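Local structure of acyl-CoA dehydrogenase (Slackia heliotrinireducens, 4RM7) at residues 74-77 with 78-82; 85-88 with 89-93; 312-316 with 317-321; 369-372 with 373-377. The protein is a four-chain member of the acyl-CoA dehydrogenase family, each chain combining helical N- and C-terminal domains with a beta-rich middle domain. All blocks are in the same frame, centred on the assembly; numbering follows the deposited sequence.

Interaction 1 (74-77 with 78-82)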
loop_
_atom_site.group_PDB
_atom_site.type_symbol
_atom_site.label_atom_id
_atom_site.label_comp_id
_atom_site.label_asym_id
_atom_site.label_seq_id
_atom_site.Cartn_x
_atom_site.Cartn_y
_atom_site.Cartn_z
ATOM N N VAL A 74 -23.677 15.726 -10.489
ATOM C CA VAL A 74 -22.450 14.960 -10.493
ATOM C C VAL A 74 -21.911 14.731 -11.903
ATOM O O VAL A 74 -20.707 14.874 -12.158
ATOM C CB VAL A 74 -22.676 13.623 -9.786
ATOM C CG1 VAL A 74 -21.641 12.586 -10.201
ATOM C CG2 VAL A 74 -22.660 13.843 -8.301
ATOM N N LEU A 75 -22.796 14.397 -12.830
ATOM C CA LEU A 75 -22.373 14.233 -14.214
ATOM C C LEU A 75 -21.838 15.560 -14.762
ATOM O O LEU A 75 -20.842 15.572 -15.490
ATOM C CB LEU A 75 -23.521 13.712 -15.083
ATOM C CG LEU A 75 -24.061 12.319 -14.753
ATOM C CD1 LEU A 75 -25.276 12.003 -15.631
ATOM C CD2 LEU A 75 -22.975 11.238 -14.900
ATOM N N VAL A 76 -22.477 16.674 -14.390
ATOM C CA VAL A 76 -22.043 17.986 -14.875
ATOM C C VAL A 76 -20.649 18.276 -14.332
ATOM O O VAL A 76 -19.722 18.548 -15.099
ATOM C CB VAL A 76 -23.030 19.115 -14.487
ATOM C CG1 VAL A 76 -22.406 20.471 -14.666
ATOM C CG2 VAL A 76 -24.290 19.043 -15.323
ATOM N N ILE A 77 -20.477 18.147 -13.021
ATOM C CA ILE A 77 -19.183 18.432 -12.395
ATOM C C ILE A 77 -18.070 17.486 -12.821
ATOM O O ILE A 77 -16.956 17.931 -13.094
ATOM C CB ILE A 77 -19.306 18.409 -10.883
ATOM C CG1 ILE A 77 -20.239 19.533 -10.448
ATOM C CG2 ILE A 77 -17.921 18.553 -10.216
ATOM C CD1 ILE A 77 -20.890 19.279 -9.137
ATOM N N GLU A 78 -18.362 16.191 -12.913
ATOM C CA GLU A 78 -17.340 15.239 -13.357
ATOM C C GLU A 78 -16.888 15.556 -14.792
ATOM O O GLU A 78 -15.700 15.523 -15.090
ATOM C CB GLU A 78 -17.846 13.794 -13.262
ATOM C CG GLU A 78 -17.005 12.786 -14.030
ATOM C CD GLU A 78 -17.649 11.392 -14.155
ATOM O OE1 GLU A 78 -18.891 11.294 -14.168
ATOM O OE2 GLU A 78 -16.907 10.383 -14.254
ATOM N N GLU A 79 -17.826 15.900 -15.669
ATOM C CA GLU A 79 -17.469 16.151 -17.056
ATOM C C GLU A 79 -16.673 17.442 -17.253
ATOM O O GLU A 79 -15.738 17.473 -18.055
ATOM C CB GLU A 79 -18.720 16.176 -17.940
ATOM C CG GLU A 79 -18.447 16.354 -19.455
ATOM C CD GLU A 79 -17.534 15.272 -20.100
ATOM O OE1 GLU A 79 -17.028 14.342 -19.420
ATOM O OE2 GLU A 79 -17.323 15.358 -21.326
ATOM N N LEU A 80 -17.024 18.501 -16.527
ATOM C CA LEU A 80 -16.314 19.765 -16.683
ATOM C C LEU A 80 -14.903 19.634 -16.113
ATOM O O LEU A 80 -13.954 20.191 -16.656
ATOM C CB LEU A 80 -17.075 20.908 -15.998
ATOM C CG LEU A 80 -18.388 21.217 -16.716
ATOM C CD1 LEU A 80 -19.126 22.308 -16.024
ATOM C CD2 LEU A 80 -18.130 21.577 -18.179
ATOM N N SER A 81 -14.773 18.881 -15.027
ATOM C CA SER A 81 -13.474 18.643 -14.405
ATOM C C SER A 81 -12.621 17.776 -15.299
ATOM O O SER A 81 -11.395 17.902 -15.303
ATOM C CB SER A 81 -13.622 17.969 -13.038
ATOM O OG SER A 81 -14.481 18.713 -12.196
ATOM N N ARG A 82 -13.276 16.895 -16.056
ATOM C CA ARG A 82 -12.566 16.002 -16.964
ATOM C C ARG A 82 -12.000 16.774 -18.145
ATOM O O ARG A 82 -10.824 16.653 -18.465
ATOM C CB ARG A 82 -13.480 14.893 -17.478
ATOM C CG ARG A 82 -12.777 13.883 -18.390
ATOM C CD ARG A 82 -13.792 12.970 -19.082
ATOM N NE ARG A 82 -14.546 13.686 -20.093
ATOM C CZ ARG A 82 -14.034 14.036 -21.270
ATOM N NH1 ARG A 82 -12.772 13.729 -21.565
ATOM N NH2 ARG A 82 -14.771 14.704 -22.145
HETATM O O HOH W 1 -19.903 12.927 -16.138
#

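Interaction 2 (85-88 with 89-93)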
loop_
_atom_site.group_PDB
_atom_site.type_symbol
_atom_site.label_atom_id
_atom_site.label_comp_id
_atom_site.label_asym_id
_atom_site.label_seq_id
_atom_site.Cartn_x
_atom_site.Cartn_y
_atom_site.Cartn_z
ATOM N N GLY A 85 -9.432 19.509 -16.697
ATOM C CA GLY A 85 -8.283 19.054 -15.931
ATOM C C GLY A 85 -8.030 20.003 -14.770
ATOM O O GLY A 85 -6.901 20.185 -14.307
ATOM N N ALA A 86 -9.093 20.633 -14.293
ATOM C CA ALA A 86 -8.913 21.688 -13.317
ATOM C C ALA A 86 -10.012 21.675 -12.283
ATOM O O ALA A 86 -11.056 21.050 -12.473
ATOM C CB ALA A 86 -8.845 23.054 -14.014
ATOM N N CYS A 87 -9.751 22.363 -11.179
ATOM C CA CYS A 87 -10.754 22.618 -10.165
ATOM C C CYS A 87 -11.548 23.848 -10.554
ATOM O O CYS A 87 -11.001 24.938 -10.602
ATOM C CB CYS A 87 -10.099 22.818 -8.803
ATOM S SG CYS A 87 -11.294 22.825 -7.461
ATOM N N LEU A 88 -12.834 23.675 -10.838
ATOM C CA LEU A 88 -13.667 24.763 -11.338
ATOM C C LEU A 88 -14.580 25.304 -10.231
ATOM O O LEU A 88 -14.860 24.606 -9.262
ATOM C CB LEU A 88 -14.478 24.265 -12.542
ATOM C CG LEU A 88 -13.636 23.722 -13.700
ATOM C CD1 LEU A 88 -14.549 23.169 -14.777
ATOM C CD2 LEU A 88 -12.700 24.786 -14.279
ATOM N N PRO A 89 -15.044 26.560 -10.364
ATOM C CA PRO A 89 -15.850 27.206 -9.313
ATOM C C PRO A 89 -17.278 26.682 -9.214
ATOM O O PRO A 89 -17.968 26.962 -8.231
ATOM C CB PRO A 89 -15.888 28.686 -9.735
ATOM C CG PRO A 89 -14.999 28.824 -10.900
ATOM C CD PRO A 89 -14.829 27.455 -11.511
ATOM N N PHE A 90 -17.716 25.947 -10.229
ATOM C CA PHE A 90 -19.121 25.595 -10.364
ATOM C C PHE A 90 -19.664 24.838 -9.177
ATOM O O PHE A 90 -20.722 25.206 -8.664
ATOM C CB PHE A 90 -19.344 24.793 -11.645
ATOM C CG PHE A 90 -18.935 25.533 -12.867
ATOM C CD1 PHE A 90 -19.449 26.797 -13.123
ATOM C CD2 PHE A 90 -17.985 25.011 -13.729
ATOM C CE1 PHE A 90 -19.055 27.517 -14.250
ATOM C CE2 PHE A 90 -17.586 25.718 -14.856
ATOM C CZ PHE A 90 -18.118 26.979 -15.113
ATOM N N GLN A 91 -18.959 23.797 -8.726
ATOM C CA GLN A 91 -19.477 22.998 -7.608
ATOM C C GLN A 91 -19.605 23.857 -6.340
ATOM O O GLN A 91 -20.564 23.702 -5.586
ATOM C CB GLN A 91 -18.625 21.736 -7.345
ATOM C CG GLN A 91 -17.131 21.903 -7.105
ATOM C CD GLN A 91 -16.331 21.910 -8.403
ATOM O OE1 GLN A 91 -16.842 22.306 -9.451
ATOM N NE2 GLN A 91 -15.067 21.485 -8.335
ATOM N N ASN A 92 -18.674 24.785 -6.116
ATOM C CA ASN A 92 -18.757 25.647 -4.938
ATOM C C ASN A 92 -19.962 26.595 -5.017
ATOM O O ASN A 92 -20.600 26.861 -4.005
ATOM C CB ASN A 92 -17.460 26.436 -4.735
ATOM C CG ASN A 92 -17.513 27.352 -3.515
ATOM O OD1 ASN A 92 -17.628 28.570 -3.643
ATOM N ND2 ASN A 92 -17.444 26.767 -2.329
ATOM N N ASP A 93 -20.294 27.084 -6.206
ATOM C CA ASP A 93 -21.530 27.866 -6.370
ATOM C C ASP A 93 -22.789 27.041 -6.097
ATOM O O ASP A 93 -23.704 27.513 -5.423
ATOM C CB ASP A 93 -21.644 28.460 -7.768
ATOM C CG ASP A 93 -20.536 29.423 -8.083
ATOM O OD1 ASP A 93 -19.945 30.003 -7.144
ATOM O OD2 ASP A 93 -20.253 29.593 -9.285
HETATM O O HOH W 2 -13.941 21.072 -11.069
#

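Interaction 3 (312-316 with 317-321)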
loop_
_atom_site.group_PDB
_atom_site.type_symbol
_atom_site.label_atom_id
_atom_site.label_comp_id
_atom_site.label_asym_id
_atom_site.label_seq_id
_atom_site.Cartn_x
_atom_site.Cartn_y
_atom_site.Cartn_z
ATOM N N GLY A 312 -34.271 9.163 -2.528
ATOM C CA GLY A 312 -34.746 9.459 -1.184
ATOM C C GLY A 312 -34.296 8.437 -0.151
ATOM O O GLY A 312 -34.960 8.235 0.857
ATOM N N GLU A 313 -33.160 7.796 -0.406
ATOM C CA GLU A 313 -32.645 6.719 0.432
ATOM C C GLU A 313 -31.196 6.969 0.822
ATOM O O GLU A 313 -30.432 6.021 1.028
ATOM C CB GLU A 313 -32.747 5.377 -0.285
ATOM C CG GLU A 313 -34.178 4.942 -0.590
ATOM C CD GLU A 313 -34.251 3.781 -1.586
ATOM O OE1 GLU A 313 -33.189 3.292 -2.035
ATOM O OE2 GLU A 313 -35.378 3.361 -1.925
ATOM N N HIS A 314 -30.822 8.243 0.900
ATOM C CA HIS A 314 -29.498 8.628 1.353
ATOM C C HIS A 314 -29.145 7.975 2.672
ATOM O O HIS A 314 -29.953 7.969 3.597
ATOM C CB HIS A 314 -29.400 10.140 1.508
ATOM C CG HIS A 314 -28.171 10.589 2.233
ATOM N ND1 HIS A 314 -28.213 11.209 3.464
ATOM C CD2 HIS A 314 -26.858 10.493 1.905
ATOM C CE1 HIS A 314 -26.982 11.488 3.858
ATOM N NE2 HIS A 314 -26.140 11.066 2.930
ATOM N N LYS A 315 -27.941 7.413 2.735
ATOM C CA LYS A 315 -27.352 6.947 3.981
ATOM C C LYS A 315 -26.066 7.718 4.203
ATOM O O LYS A 315 -25.258 7.856 3.280
ATOM C CB LYS A 315 -27.059 5.444 3.940
ATOM C CG LYS A 315 -28.212 4.572 3.491
ATOM C CD LYS A 315 -27.810 3.107 3.412
ATOM C CE LYS A 315 -29.015 2.226 3.081
ATOM N NZ LYS A 315 -30.199 2.568 3.941
ATOM N N ARG A 316 -25.867 8.211 5.421
ATOM C CA ARG A 316 -24.643 8.928 5.772
ATOM C C ARG A 316 -23.381 8.129 5.456
ATOM O O ARG A 316 -22.371 8.687 5.034
ATOM C CB ARG A 316 -24.655 9.290 7.251
ATOM C CG ARG A 316 -25.759 10.262 7.645
ATOM C CD ARG A 316 -25.216 11.406 8.476
ATOM N NE ARG A 316 -24.624 10.972 9.749
ATOM C CZ ARG A 316 -23.432 11.370 10.200
ATOM N NH1 ARG A 316 -22.686 12.209 9.479
ATOM N NH2 ARG A 316 -22.984 10.922 11.367
ATOM N N LEU A 317 -23.449 6.814 5.658
ATOM C CA LEU A 317 -22.286 5.950 5.512
ATOM C C LEU A 317 -21.780 5.895 4.081
ATOM O O LEU A 317 -20.571 5.820 3.859
ATOM C CB LEU A 317 -22.611 4.551 5.967
ATOM C CG LEU A 317 -21.424 3.595 5.955
ATOM C CD1 LEU A 317 -20.274 4.190 6.784
ATOM C CD2 LEU A 317 -21.892 2.293 6.548
ATOM N N SER A 318 -22.698 5.918 3.118
ATOM C CA SER A 318 -22.306 5.930 1.708
ATOM C C SER A 318 -21.398 7.121 1.417
ATOM O O SER A 318 -20.359 6.975 0.784
ATOM C CB SER A 318 -23.522 6.001 0.787
ATOM O OG SER A 318 -24.338 4.857 0.892
ATOM N N VAL A 319 -21.808 8.296 1.885
ATOM C CA VAL A 319 -21.069 9.529 1.647
ATOM C C VAL A 319 -19.731 9.514 2.389
ATOM O O VAL A 319 -18.718 9.980 1.881
ATOM C CB VAL A 319 -21.911 10.744 2.066
ATOM C CG1 VAL A 319 -21.054 12.011 2.169
ATOM C CG2 VAL A 319 -23.075 10.933 1.079
ATOM N N ALA A 320 -19.720 8.939 3.579
ATOM C CA ALA A 320 -18.483 8.834 4.336
ATOM C C ALA A 320 -17.480 7.880 3.661
ATOM O O ALA A 320 -16.282 8.161 3.620
ATOM C CB ALA A 320 -18.786 8.383 5.769
ATOM N N LEU A 321 -17.959 6.758 3.135
ATOM C CA LEU A 321 -17.057 5.775 2.526
ATOM C C LEU A 321 -16.494 6.328 1.217
ATOM O O LEU A 321 -15.309 6.233 0.958
ATOM C CB LEU A 321 -17.771 4.436 2.287
ATOM C CG LEU A 321 -18.202 3.666 3.542
ATOM C CD1 LEU A 321 -18.888 2.364 3.160
ATOM C CD2 LEU A 321 -17.011 3.401 4.464
#

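Interaction 4 (369-372 with 373-377)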
loop_
_atom_site.group_PDB
_atom_site.type_symbol
_atom_site.label_atom_id
_atom_site.label_comp_id
_atom_site.label_asym_id
_atom_site.label_seq_id
_atom_site.Cartn_x
_atom_site.Cartn_y
_atom_site.Cartn_z
ATOM N N ASP A 369 -9.891 12.483 5.701
ATOM C CA ASP A 369 -9.996 11.032 5.785
ATOM C C ASP A 369 -10.255 10.643 7.249
ATOM O O ASP A 369 -11.140 9.844 7.560
ATOM C CB ASP A 369 -8.707 10.367 5.231
ATOM C CG ASP A 369 -8.206 11.027 3.884
ATOM O OD1 ASP A 369 -8.914 11.881 3.293
ATOM O OD2 ASP A 369 -7.092 10.695 3.407
ATOM N N GLU A 370 -9.491 11.258 8.141
ATOM C CA GLU A 370 -9.537 10.970 9.560
ATOM C C GLU A 370 -10.908 11.298 10.158
ATOM O O GLU A 370 -11.390 10.609 11.057
ATOM C CB GLU A 370 -8.428 11.756 10.280
ATOM C CG GLU A 370 -6.976 11.309 9.921
ATOM C CD GLU A 370 -6.521 11.651 8.479
ATOM O OE1 GLU A 370 -6.959 12.679 7.907
ATOM O OE2 GLU A 370 -5.707 10.880 7.918
ATOM N N VAL A 371 -11.538 12.347 9.649
ATOM C CA VAL A 371 -12.886 12.697 10.070
ATOM C C VAL A 371 -13.923 11.688 9.515
ATOM O O VAL A 371 -14.904 11.362 10.181
ATOM C CB VAL A 371 -13.226 14.168 9.642
ATOM C CG1 VAL A 371 -14.698 14.456 9.700
ATOM C CG2 VAL A 371 -12.493 15.144 10.531
HETATM N N MSE A 372 -13.699 11.170 8.312
HETATM C CA MSE A 372 -14.598 10.161 7.753
HETATM C C MSE A 372 -14.560 8.864 8.567
HETATM O O MSE A 372 -15.596 8.241 8.783
HETATM C CB MSE A 372 -14.262 9.879 6.289
HETATM C CG MSE A 372 -14.419 11.081 5.358
HETATM SE SE MSE A 372 -16.178 11.992 5.459
HETATM C CE MSE A 372 -15.596 13.625 6.318
ATOM N N VAL A 373 -13.383 8.468 9.042
ATOM C CA VAL A 373 -13.280 7.307 9.931
ATOM C C VAL A 373 -14.129 7.468 11.188
ATOM O O VAL A 373 -14.818 6.554 11.598
ATOM C CB VAL A 373 -11.832 7.047 10.342
ATOM C CG1 VAL A 373 -11.778 6.138 11.553
ATOM C CG2 VAL A 373 -11.055 6.444 9.181
ATOM N N VAL A 374 -14.092 8.650 11.784
ATOM C CA VAL A 374 -14.829 8.923 13.012
ATOM C C VAL A 374 -16.349 8.909 12.762
ATOM O O VAL A 374 -17.119 8.452 13.585
ATOM C CB VAL A 374 -14.362 10.287 13.627
ATOM C CG1 VAL A 374 -15.288 10.754 14.698
ATOM C CG2 VAL A 374 -12.964 10.147 14.193
ATOM N N ILE A 375 -16.764 9.400 11.606
ATOM C CA ILE A 375 -18.161 9.392 11.194
ATOM C C ILE A 375 -18.659 7.986 10.821
ATOM O O ILE A 375 -19.787 7.610 11.121
ATOM C CB ILE A 375 -18.352 10.329 9.975
ATOM C CG1 ILE A 375 -18.163 11.788 10.385
ATOM C CG2 ILE A 375 -19.704 10.102 9.270
ATOM C CD1 ILE A 375 -18.051 12.702 9.173
ATOM N N ALA A 376 -17.803 7.215 10.158
ATOM C CA ALA A 376 -18.223 5.964 9.540
ATOM C C ALA A 376 -18.277 4.763 10.491
ATOM O O ALA A 376 -19.149 3.899 10.349
ATOM C CB ALA A 376 -17.309 5.639 8.367
ATOM N N ALA A 377 -17.350 4.689 11.442
ATOM C CA ALA A 377 -17.240 3.482 12.260
ATOM C C ALA A 377 -18.518 3.193 13.069
ATOM O O ALA A 377 -18.962 2.042 13.099
ATOM C CB ALA A 377 -16.034 3.567 13.173
#

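Interaction 1 (74-77 with 78-82)
Glu-78 opens this turn of helix 70-84 by sending its N-H to Val-74 O, a 2.8 Å bond. Its chain is extended, with CG anti to the backbone N (chi1 165°), and passes at a slant over Leu-75. There Glu-78 OE1 receives a water, 2.8 Å away, that also donates to Leu-75 O, while OE2 forms a salt bridge with Arg-299 of helix 282-311. Glu-79 N bonds to the same Leu-75 O, at 3.0 Å. The Glu-79 chain bends at chi2 to offer its carboxylate to Arg-82, whose NE and NH2 grip it side-on, one nitrogen to each oxygen; both oxygens lie in the guanidinium plane and are met on their syn sides, but the nitrogens stand 34° out of the carboxylate plane. Leu-80 lies alongside Val-76, pointing the same way, and Leu-80 CD1 meets Val-76 CG1 at 4.0 Å, on the side facing Val-19 of helix 10-26. Ser-81 turns back on its own helix: Ser-81 OG donates to Ile-77 O at 2.7 Å, while Ser-81 N reaches that oxygen from the opposite face of the carbonyl plane. In this buried helix, then, polar side chains find partners in backbone carbonyls, a water and opposite charges, and Arg-299 probably favours an ionised Glu-78.

Interaction 2 (85-88 with 89-93)
Apolar contact at this helix entrance centres on Leu-88, whose CB meets Pro-89 CD at 3.4 Å and Phe-90 CD2 at 3.8 Å. The leucine and phenylalanine side chains run side by side, pointing the same way, although only Pro-89 separates them in sequence. Leu-88 CD1 adds a second touch, 4.0 Å from Phe-90 CE2, so that CB and one methyl both approach the same flank of the ring. Beyond the pair, Leu-80 of helix 70-84 packs on both side chains, and Phe-90 stacks with the ring of Phe-49. The motif is a helix-loop-helix connection in the N-terminal domain: Gly-85, with positive phi, leaves helix 70-84, and the chain runs extended through Ala-86 to Leu-88 before turning into helix 90-103. Polar contact across this entrance is carried by a water. It donates to Ala-86 O and accepts from Leu-88 N at 2.8 Å and from Gln-91 NE2 at 3.0 Å, tying the incoming loop to the first turn. Gln-91 reaches it with CG between the backbone N and the carbonyl carbon (chi1 55°) and a bend at chi2, which fold the amide back toward the loop. Gln-91 NE2 also comes within 4.1 Å of Cys-87 SG, a van der Waals approach, and on the helix side the first-turn backbone bond runs from Asp-93 N to Pro-89 O.

Interaction 3 (312-316 with 317-321)
His-314 meets Val-319 where the chain enters helix 316-341: the imidazole turns an edge to the valine, with His-314 NE2 3.6 Å from Val-319 CG2, which lies in the ring plane. The two side chains cross at about a right angle. With CG anti to the backbone N (chi1 168°), the histidine ring is carried forward alongside the start of the helix; the backbone N of Arg-316 sits 3.7 Å above the ring plane, offset toward the rim. Tyr-309 of the preceding helix stacks with the same imidazole. Among the acceptors, Lys-315 O, at the N-cap position, receives a weak bond from Ser-318 N at 3.2 Å, whose N-H...O angle is 128°. Arg-316 O is better served, taking Ala-320 N at 3.0 Å in the carbonyl plane, and Leu-317 O continues the pattern by accepting from Leu-321 N. Ser-318 OG stands 4.1 Å from Lys-315 CB. Its hydrogen-bond partner, however, is Glu-308 OE1 in helix 282-311. That carboxylate oxygen also receives a weak bond from Lys-315 N, so that one oxygen serves both the N-cap residue and the first turn. The loop itself leaves helix 282-311 through Gly-312 in a Schellman motif, and Glu-313 OE1 is held by a salt bridge to Arg-311. Glu-308 thus links the two helices by one hydrogen bond and one weak one, and its negative charge near the N-terminal end would probably interact favourably with the helix dipole.

Interaction 4 (369-372 with 373-377)
This is a local contact within the first turns of helix 369-386, in the C-terminal domain, where side chains one turn apart pack over regular backbone bonds. Val-371 CG1 meets Ile-375 CD1 at 3.8 Å, the two side chains lying at a slant to each other. The selenomethionine Met-372 approaches the same methyl from a neighbouring position: it bends at chi2 (-52°) and again at chi3, bringing Met-372 CE to 3.9 Å from Ile-375 CD1, and the two side chains point the same way. One isoleucine methyl thus receives both neighbours. In the backbone, Asp-369 O accepts from Val-373 N at 3.0 Å and Val-371 O from Ile-375 N at 3.1 Å; Met-372 O takes Ala-376 N at 2.8 Å, whereas the bond from Val-374 N to Glu-370 O is weak at 3.4 Å. The acidic side chains find their partners outside this turn: Asp-369 OD2 accepts a hydrogen bond from Gln-363 NE2, and Glu-370 OE2 makes a salt bridge with Lys-287 of the third subunit. Val-373 and Ala-376 pack on Thr-289 of the second subunit. A C-terminal-domain helix that packs on helices 234-270 and 316-341 and also meets two neighbouring subunits fits the tetrameric acyl-CoA dehydrogenase fold.

Interactions 1 and 2 are buried contacts in the N-terminal helical domain and adjoin each other, with Leu-80 CD1 lying 3.7 Å from Phe-90 CD2. Interactions 3 and 4 share the C-terminal domain, farther from the chain centre and only partly buried; they meet where Leu-317 CD1 lies 3.7 Å from Ala-376 CB. Between the pairs there is no touch: the centres of interactions 1 and 4 are about 26 Å apart. Chemistry follows place. The inner contacts settle their polar groups within the chain and with waters, whereas both outer ones reach the second subunit, and interaction 4 also a third. Interactions 2 and 3 start helices; 1 and 4 run along them.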